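Local coordinates for protein single-stranded DNA specific exonuclease RecJ (Thermus thermophilus, PDB 2ZXR) that degrades single-stranded DNA exonucleolytically in the 5' to 3' direction, using divalent metal ions, with magnesium preferred over manganese and cobalt, at residues L589-R594 with E648-Y653; V27-A32 with K627-R632. One frame throughout, in Å; residues are numbered along the deposited sequence.

Contact 1 of 2, residues L589-R594 with E648-Y653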
ATOM      1  N   LEU A 589     -12.144  -2.000  39.841  1.00 27.05           N
ATOM      2  CA  LEU A 589     -13.045  -0.893  39.566  1.00 28.14           C
ATOM      3  C   LEU A 589     -12.237   0.303  39.086  1.00 28.73           C
ATOM      4  O   LEU A 589     -12.763   1.393  38.929  1.00 29.00           O
ATOM      5  CB  LEU A 589     -13.809  -0.521  40.833  1.00 29.92           C
ATOM      6  CG  LEU A 589     -14.703  -1.612  41.410  1.00 31.14           C
ATOM      7  CD1 LEU A 589     -15.417  -1.084  42.657  1.00 32.13           C
ATOM      8  CD2 LEU A 589     -15.724  -2.043  40.364  1.00 31.28           C
ATOM      9  N   GLY A 590     -10.945   0.083  38.870  1.00 28.79           N
ATOM     10  CA  GLY A 590     -10.081   1.150  38.435  1.00 29.15           C
ATOM     11  C   GLY A 590      -8.775   0.514  38.042  1.00 30.30           C
ATOM     12  O   GLY A 590      -8.634  -0.718  38.094  1.00 29.97           O
ATOM     13  N   LEU A 591      -7.814   1.352  37.668  1.00 30.69           N
ATOM     14  CA  LEU A 591      -6.523   0.879  37.209  1.00 32.00           C
ATOM     15  C   LEU A 591      -5.430   0.967  38.264  1.00 32.71           C
ATOM     16  O   LEU A 591      -5.260   2.004  38.905  1.00 32.72           O
ATOM     17  CB  LEU A 591      -6.089   1.695  35.974  1.00 31.51           C
ATOM     18  CG  LEU A 591      -7.127   1.838  34.861  1.00 30.94           C
ATOM     19  CD1 LEU A 591      -6.541   2.625  33.694  1.00 31.62           C
ATOM     20  CD2 LEU A 591      -7.560   0.463  34.405  1.00 32.17           C
ATOM     21  N   PRO A 592      -4.680  -0.124  38.467  1.00 33.51           N
ATOM     22  CA  PRO A 592      -3.634   0.021  39.478  1.00 34.61           C
ATOM     23  C   PRO A 592      -2.519   0.949  38.978  1.00 35.95           C
ATOM     24  O   PRO A 592      -2.399   1.222  37.778  1.00 35.32           O
ATOM     25  CB  PRO A 592      -3.158  -1.418  39.717  1.00 34.71           C
ATOM     26  CG  PRO A 592      -3.617  -2.175  38.526  1.00 35.32           C
ATOM     27  CD  PRO A 592      -4.905  -1.534  38.113  1.00 33.64           C
ATOM     28  N   PRO A 593      -1.701   1.466  39.901  1.00 36.92           N
ATOM     29  CA  PRO A 593      -0.610   2.363  39.515  1.00 37.13           C
ATOM     30  C   PRO A 593       0.520   1.683  38.746  1.00 37.16           C
ATOM     31  O   PRO A 593       1.112   2.278  37.842  1.00 37.18           O
ATOM     32  CB  PRO A 593      -0.145   2.926  40.856  1.00 37.41           C
ATOM     33  CG  PRO A 593      -0.386   1.766  41.797  1.00 37.82           C
ATOM     34  CD  PRO A 593      -1.771   1.316  41.368  1.00 37.16           C
ATOM     35  N   ARG A 594       0.830   0.444  39.107  1.00 37.28           N
ATOM     36  CA  ARG A 594       1.898  -0.289  38.448  1.00 38.22           C
ATOM     37  C   ARG A 594       1.414  -1.634  37.954  1.00 37.91           C
ATOM     38  O   ARG A 594       0.402  -2.138  38.404  1.00 37.89           O
ATOM     39  CB  ARG A 594       3.077  -0.455  39.411  1.00 40.16           C
ATOM     40  CG  ARG A 594       3.778   0.874  39.696  1.00 43.37           C
ATOM     41  CD  ARG A 594       4.464   0.917  41.047  1.00 45.78           C
ATOM     42  NE  ARG A 594       3.521   0.727  42.146  1.00 48.29           N
ATOM     43  CZ  ARG A 594       3.329  -0.431  42.773  1.00 49.68           C
ATOM     44  NH1 ARG A 594       4.024  -1.511  42.419  1.00 50.88           N
ATOM     45  NH2 ARG A 594       2.432  -0.517  43.745  1.00 50.58           N
ATOM     46  N   GLU A 648      -3.530  -4.717  25.961  1.00 21.16           N
ATOM     47  CA  GLU A 648      -2.336  -4.147  25.360  1.00 21.70           C
ATOM     48  C   GLU A 648      -2.186  -2.702  25.785  1.00 22.14           C
ATOM     49  O   GLU A 648      -1.088  -2.245  26.159  1.00 21.71           O
ATOM     50  CB  GLU A 648      -2.416  -4.231  23.830  1.00 21.70           C
ATOM     51  CG  GLU A 648      -1.255  -3.549  23.151  1.00 22.91           C
ATOM     52  CD  GLU A 648      -1.358  -3.600  21.641  1.00 24.85           C
ATOM     53  OE1 GLU A 648      -2.453  -3.319  21.095  1.00 24.41           O
ATOM     54  OE2 GLU A 648      -0.331  -3.914  21.014  1.00 25.43           O
ATOM     55  N   ALA A 649      -3.304  -1.987  25.713  1.00 22.03           N
ATOM     56  CA  ALA A 649      -3.348  -0.581  26.061  1.00 22.14           C
ATOM     57  C   ALA A 649      -2.989  -0.360  27.525  1.00 22.71           C
ATOM     58  O   ALA A 649      -2.388   0.663  27.888  1.00 21.65           O
ATOM     59  CB  ALA A 649      -4.737  -0.031  25.780  1.00 22.04           C
ATOM     60  N   LEU A 650      -3.381  -1.311  28.369  1.00 23.07           N
ATOM     61  CA  LEU A 650      -3.102  -1.197  29.792  1.00 23.54           C
ATOM     62  C   LEU A 650      -1.599  -1.297  30.011  1.00 23.86           C
ATOM     63  O   LEU A 650      -1.040  -0.551  30.808  1.00 23.51           O
ATOM     64  CB  LEU A 650      -3.859  -2.277  30.576  1.00 22.53           C
ATOM     65  CG  LEU A 650      -3.654  -2.263  32.099  1.00 22.67           C
ATOM     66  CD1 LEU A 650      -3.829  -0.854  32.657  1.00 22.68           C
ATOM     67  CD2 LEU A 650      -4.640  -3.212  32.742  1.00 21.02           C
ATOM     68  N   LEU A 651      -0.936  -2.206  29.298  1.00 25.25           N
ATOM     69  CA  LEU A 651       0.518  -2.318  29.432  1.00 26.34           C
ATOM     70  C   LEU A 651       1.191  -0.988  29.048  1.00 26.84           C
ATOM     71  O   LEU A 651       2.109  -0.523  29.729  1.00 26.28           O
ATOM     72  CB  LEU A 651       1.062  -3.425  28.539  1.00 27.96           C
ATOM     73  CG  LEU A 651       0.546  -4.838  28.831  1.00 29.20           C
ATOM     74  CD1 LEU A 651       1.343  -5.824  27.958  1.00 30.55           C
ATOM     75  CD2 LEU A 651       0.731  -5.184  30.315  1.00 29.15           C
ATOM     76  N   ALA A 652       0.732  -0.359  27.971  1.00 26.37           N
ATOM     77  CA  ALA A 652       1.342   0.907  27.565  1.00 26.80           C
ATOM     78  C   ALA A 652       1.039   1.939  28.645  1.00 27.21           C
ATOM     79  O   ALA A 652       1.873   2.799  28.957  1.00 25.85           O
ATOM     80  CB  ALA A 652       0.782   1.373  26.190  1.00 25.30           C
ATOM     81  N   TYR A 653      -0.160   1.837  29.214  1.00 28.19           N
ATOM     82  CA  TYR A 653      -0.596   2.745  30.270  1.00 29.53           C
ATOM     83  C   TYR A 653       0.342   2.683  31.485  1.00 31.39           C
ATOM     84  O   TYR A 653       0.706   3.728  32.028  1.00 31.18           O
ATOM     85  CB  TYR A 653      -2.021   2.413  30.706  1.00 29.25           C
ATOM     86  CG  TYR A 653      -2.536   3.276  31.847  1.00 31.01           C
ATOM     87  CD1 TYR A 653      -2.934   4.586  31.630  1.00 31.32           C
ATOM     88  CD2 TYR A 653      -2.599   2.780  33.151  1.00 32.74           C
ATOM     89  CE1 TYR A 653      -3.381   5.388  32.678  1.00 32.07           C
ATOM     90  CE2 TYR A 653      -3.051   3.580  34.211  1.00 32.76           C
ATOM     91  CZ  TYR A 653      -3.435   4.885  33.959  1.00 33.69           C
ATOM     92  OH  TYR A 653      -3.859   5.694  34.999  1.00 36.16           O
TER
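L591 lays one methyl over the ring of Y653. L591 CD1 sits 3.9 Å from the centroid of the Y653 ring, 21° off the ring normal, which makes a CH-pi contact over the face. The methyl is displaced toward the rim, on the CE2 side: L591 CD1 to Y653 CE2 is 3.7 Å. The CB of L591 adds a second touch at the same carbon, 4.0 Å from Y653 CE2, and the two side chains meet at a slant.

The ring reaches the loop because Y653 swings its CG opposite its own backbone N (chi1 178°). That torsion carries the aromatic group off the helix and toward residues 589-594. The other branch of L591 turns to the preceding part of the helix. There CD2 of L591 meets CD1 of L650 at 4.3 Å. One leucine thus spans two helix residues three positions apart, with a methyl for each.

The loop 589-594 follows strand 587-588 of a five-stranded parallel sheet, and the helix 643-655 lies near the C-terminal end of the chain. Both fall within the RecJ C-terminal domain. The contact therefore packs a loop from one sheet strand against a helix, and L634 of helix 624-639 touches both L591 and Y653.

P592 presents its carbonyl O near the plane of the Y653 ring, at its edge, with P592 O 4.3 Å from Y653 CE2. Its own side chain turns to Y560 of the neighbouring strand 558-560.

Contact 2 of 2, residues V27-A32 with K627-R632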
ATOM      1  N   VAL A  27       8.257  13.957  15.699  1.00 30.79           N
ATOM      2  CA  VAL A  27       6.833  13.832  15.398  1.00 28.81           C
ATOM      3  C   VAL A  27       6.046  13.283  16.580  1.00 27.71           C
ATOM      4  O   VAL A  27       6.609  12.690  17.498  1.00 27.43           O
ATOM      5  CB  VAL A  27       6.588  12.881  14.173  1.00 29.07           C
ATOM      6  CG1 VAL A  27       7.272  13.439  12.916  1.00 28.74           C
ATOM      7  CG2 VAL A  27       7.117  11.472  14.482  1.00 28.44           C
ATOM      8  N   GLY A  28       4.737  13.496  16.555  1.00 26.88           N
ATOM      9  CA  GLY A  28       3.880  12.970  17.596  1.00 26.73           C
ATOM     10  C   GLY A  28       3.782  11.447  17.565  1.00 26.83           C
ATOM     11  O   GLY A  28       4.371  10.795  16.693  1.00 25.78           O
ATOM     12  N   PRO A  29       3.028  10.846  18.506  1.00 26.52           N
ATOM     13  CA  PRO A  29       2.842   9.390  18.616  1.00 26.52           C
ATOM     14  C   PRO A  29       2.164   8.654  17.433  1.00 26.64           C
ATOM     15  O   PRO A  29       2.534   7.542  17.123  1.00 27.26           O
ATOM     16  CB  PRO A  29       2.074   9.236  19.935  1.00 26.61           C
ATOM     17  CG  PRO A  29       1.245  10.501  20.002  1.00 25.95           C
ATOM     18  CD  PRO A  29       2.224  11.573  19.507  1.00 27.14           C
ATOM     19  N   GLU A  30       1.197   9.269  16.767  1.00 27.83           N
ATOM     20  CA  GLU A  30       0.530   8.615  15.635  1.00 28.28           C
ATOM     21  C   GLU A  30       1.474   8.333  14.490  1.00 27.63           C
ATOM     22  O   GLU A  30       1.636   7.186  14.058  1.00 28.45           O
ATOM     23  CB  GLU A  30      -0.617   9.477  15.113  1.00 29.57           C
ATOM     24  CG  GLU A  30      -1.719   9.715  16.120  1.00 30.81           C
ATOM     25  CD  GLU A  30      -1.343  10.775  17.126  1.00 31.64           C
ATOM     26  OE1 GLU A  30      -0.393  11.555  16.845  1.00 31.75           O
ATOM     27  OE2 GLU A  30      -1.999  10.827  18.185  1.00 31.80           O
ATOM     28  N   ALA A  31       2.099   9.388  13.989  1.00 27.17           N
ATOM     29  CA  ALA A  31       3.039   9.261  12.893  1.00 27.02           C
ATOM     30  C   ALA A  31       4.210   8.357  13.293  1.00 27.28           C
ATOM     31  O   ALA A  31       4.672   7.528  12.498  1.00 26.17           O
ATOM     32  CB  ALA A  31       3.539  10.645  12.482  1.00 27.60           C
ATOM     33  N   ALA A  32       4.692   8.499  14.528  1.00 27.43           N
ATOM     34  CA  ALA A  32       5.801   7.655  14.981  1.00 28.32           C
ATOM     35  C   ALA A  32       5.395   6.185  14.936  1.00 28.35           C
ATOM     36  O   ALA A  32       6.221   5.321  14.695  1.00 28.94           O
ATOM     37  CB  ALA A  32       6.234   8.038  16.394  1.00 27.66           C
ATOM     38  N   LYS A 627       0.416  10.043  25.885  1.00 31.03           N
ATOM     39  CA  LYS A 627      -0.499   9.659  26.956  1.00 31.72           C
ATOM     40  C   LYS A 627      -1.920   9.663  26.451  1.00 30.60           C
ATOM     41  O   LYS A 627      -2.693   8.730  26.694  1.00 29.63           O
ATOM     42  CB  LYS A 627      -0.385  10.626  28.130  1.00 33.60           C
ATOM     43  CG  LYS A 627      -0.095   9.939  29.446  1.00 36.29           C
ATOM     44  CD  LYS A 627      -1.049  10.402  30.545  1.00 38.10           C
ATOM     45  CE  LYS A 627      -0.553  11.649  31.262  1.00 39.13           C
ATOM     46  NZ  LYS A 627      -1.404  11.934  32.465  1.00 40.03           N
ATOM     47  N   ALA A 628      -2.254  10.738  25.751  1.00 29.42           N
ATOM     48  CA  ALA A 628      -3.581  10.904  25.192  1.00 29.25           C
ATOM     49  C   ALA A 628      -3.927   9.756  24.259  1.00 28.61           C
ATOM     50  O   ALA A 628      -5.062   9.292  24.248  1.00 28.10           O
ATOM     51  CB  ALA A 628      -3.665  12.241  24.435  1.00 30.05           C
ATOM     52  N   LEU A 629      -2.965   9.303  23.458  1.00 27.33           N
ATOM     53  CA  LEU A 629      -3.255   8.180  22.558  1.00 26.88           C
ATOM     54  C   LEU A 629      -3.606   6.919  23.372  1.00 26.47           C
ATOM     55  O   LEU A 629      -4.576   6.211  23.067  1.00 26.10           O
ATOM     56  CB  LEU A 629      -2.058   7.892  21.640  1.00 25.07           C
ATOM     57  CG  LEU A 629      -2.201   6.775  20.606  1.00 24.41           C
ATOM     58  CD1 LEU A 629      -1.192   7.036  19.450  1.00 25.02           C
ATOM     59  CD2 LEU A 629      -1.950   5.416  21.241  1.00 23.34           C
ATOM     60  N   VAL A 630      -2.808   6.640  24.396  1.00 26.09           N
ATOM     61  CA  VAL A 630      -3.038   5.476  25.248  1.00 26.31           C
ATOM     62  C   VAL A 630      -4.411   5.560  25.933  1.00 25.96           C
ATOM     63  O   VAL A 630      -5.149   4.567  25.985  1.00 26.23           O
ATOM     64  CB  VAL A 630      -1.900   5.338  26.295  1.00 26.89           C
ATOM     65  CG1 VAL A 630      -2.180   4.152  27.226  1.00 26.28           C
ATOM     66  CG2 VAL A 630      -0.575   5.145  25.576  1.00 25.83           C
ATOM     67  N   HIS A 631      -4.761   6.744  26.422  1.00 26.72           N
ATOM     68  CA  HIS A 631      -6.068   6.961  27.060  1.00 27.60           C
ATOM     69  C   HIS A 631      -7.226   6.682  26.119  1.00 27.91           C
ATOM     70  O   HIS A 631      -8.160   5.957  26.469  1.00 27.92           O
ATOM     71  CB  HIS A 631      -6.169   8.394  27.603  1.00 27.68           C
ATOM     72  CG  HIS A 631      -5.313   8.624  28.816  1.00 28.98           C
ATOM     73  ND1 HIS A 631      -5.219   9.844  29.449  1.00 29.76           N
ATOM     74  CD2 HIS A 631      -4.534   7.772  29.528  1.00 28.77           C
ATOM     75  CE1 HIS A 631      -4.423   9.733  30.502  1.00 28.66           C
ATOM     76  NE2 HIS A 631      -3.995   8.487  30.571  1.00 28.42           N
ATOM     77  N   ARG A 632      -7.174   7.251  24.920  1.00 27.42           N
ATOM     78  CA  ARG A 632      -8.229   7.039  23.936  1.00 28.13           C
ATOM     79  C   ARG A 632      -8.321   5.539  23.594  1.00 26.92           C
ATOM     80  O   ARG A 632      -9.419   4.995  23.390  1.00 25.98           O
ATOM     81  CB  ARG A 632      -7.922   7.882  22.688  1.00 30.58           C
ATOM     82  CG  ARG A 632      -8.717   7.564  21.437  1.00 33.56           C
ATOM     83  CD  ARG A 632      -7.811   7.783  20.204  1.00 35.72           C
ATOM     84  NE  ARG A 632      -7.014   8.976  20.406  1.00 36.04           N
ATOM     85  CZ  ARG A 632      -5.858   9.246  19.815  1.00 35.49           C
ATOM     86  NH1 ARG A 632      -5.325   8.411  18.939  1.00 37.12           N
ATOM     87  NH2 ARG A 632      -5.205  10.341  20.161  1.00 35.31           N
TER
HETATM   88  O   HOH W   1      -2.660  11.472  20.703  1.00 28.02           O
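P29 and L629 have the nearest CA atoms of the two segments, 7.4 Å apart. P29 is in the first turn of helix 29-37, and G28 takes the N-cap position just before it. Within this turn the N of A32 bonds to the O of G28. The partner segment 627-632 is helical throughout and belongs to helix 624-639. The contact thus sets the start of an N-terminal helix beside a helix of the RecJ C-terminal domain, nearly 600 residues later in the chain.

L629 supplies the apolar part. Its CG lies opposite its backbone N (chi1 -178°), and the side chain extends toward P29 with CD1 leading. L629 CD1 rests 4.0 Å from P29 CB. The same methyl, L629 CD1, is also 4.1 Å from E30 OE2, and the E30 side chain runs past L629 in the opposite direction. W18 of helix 15-25 also touches L629.

E30 folds back at chi2 (78°), which brings its carboxylate nearer the partner helix. OE2 then faces the edge of the R632 guanidinium, in its plane. The two flat groups are nearly coplanar, 22° apart. The salt bridge is long, with E30 OE2 3.8 Å from R632 NH2. A water closes the gap. The water O donates to E30 OE2 at 2.7 Å. The water O also accepts from R632 NH2 at 2.8 Å, and that bond is weak.

Each charged group has a second, weak and long ion pair: E30 with R625, and R632 with D432 of strand 426-433. The direct ion pair is long, so the water probably carries much of the link between the buried E30 and the partly exposed R632. The nearby arginines would be expected to favour the ionised carboxylate of E30.

In the fold
Helix 624-639 joins the two contacts. It contributes one segment to contact 2, and its residue V630 packs against A649, A652 and Y653 of the helix used in contact 1. The ring of Y653 also packs against H631. The contact centres are about 16 Å apart. Contact 2 is buried and nearer the middle of the chain, where the N-terminal part meets the C-terminal domain. Contact 1 is only partly buried, farther from the chain's centre, and stays within that domain. Contact 1 is apolar, with a leucine on an aromatic face. Contact 2 pairs an apolar touch with water-bridged charges. Both lie away from the metal site.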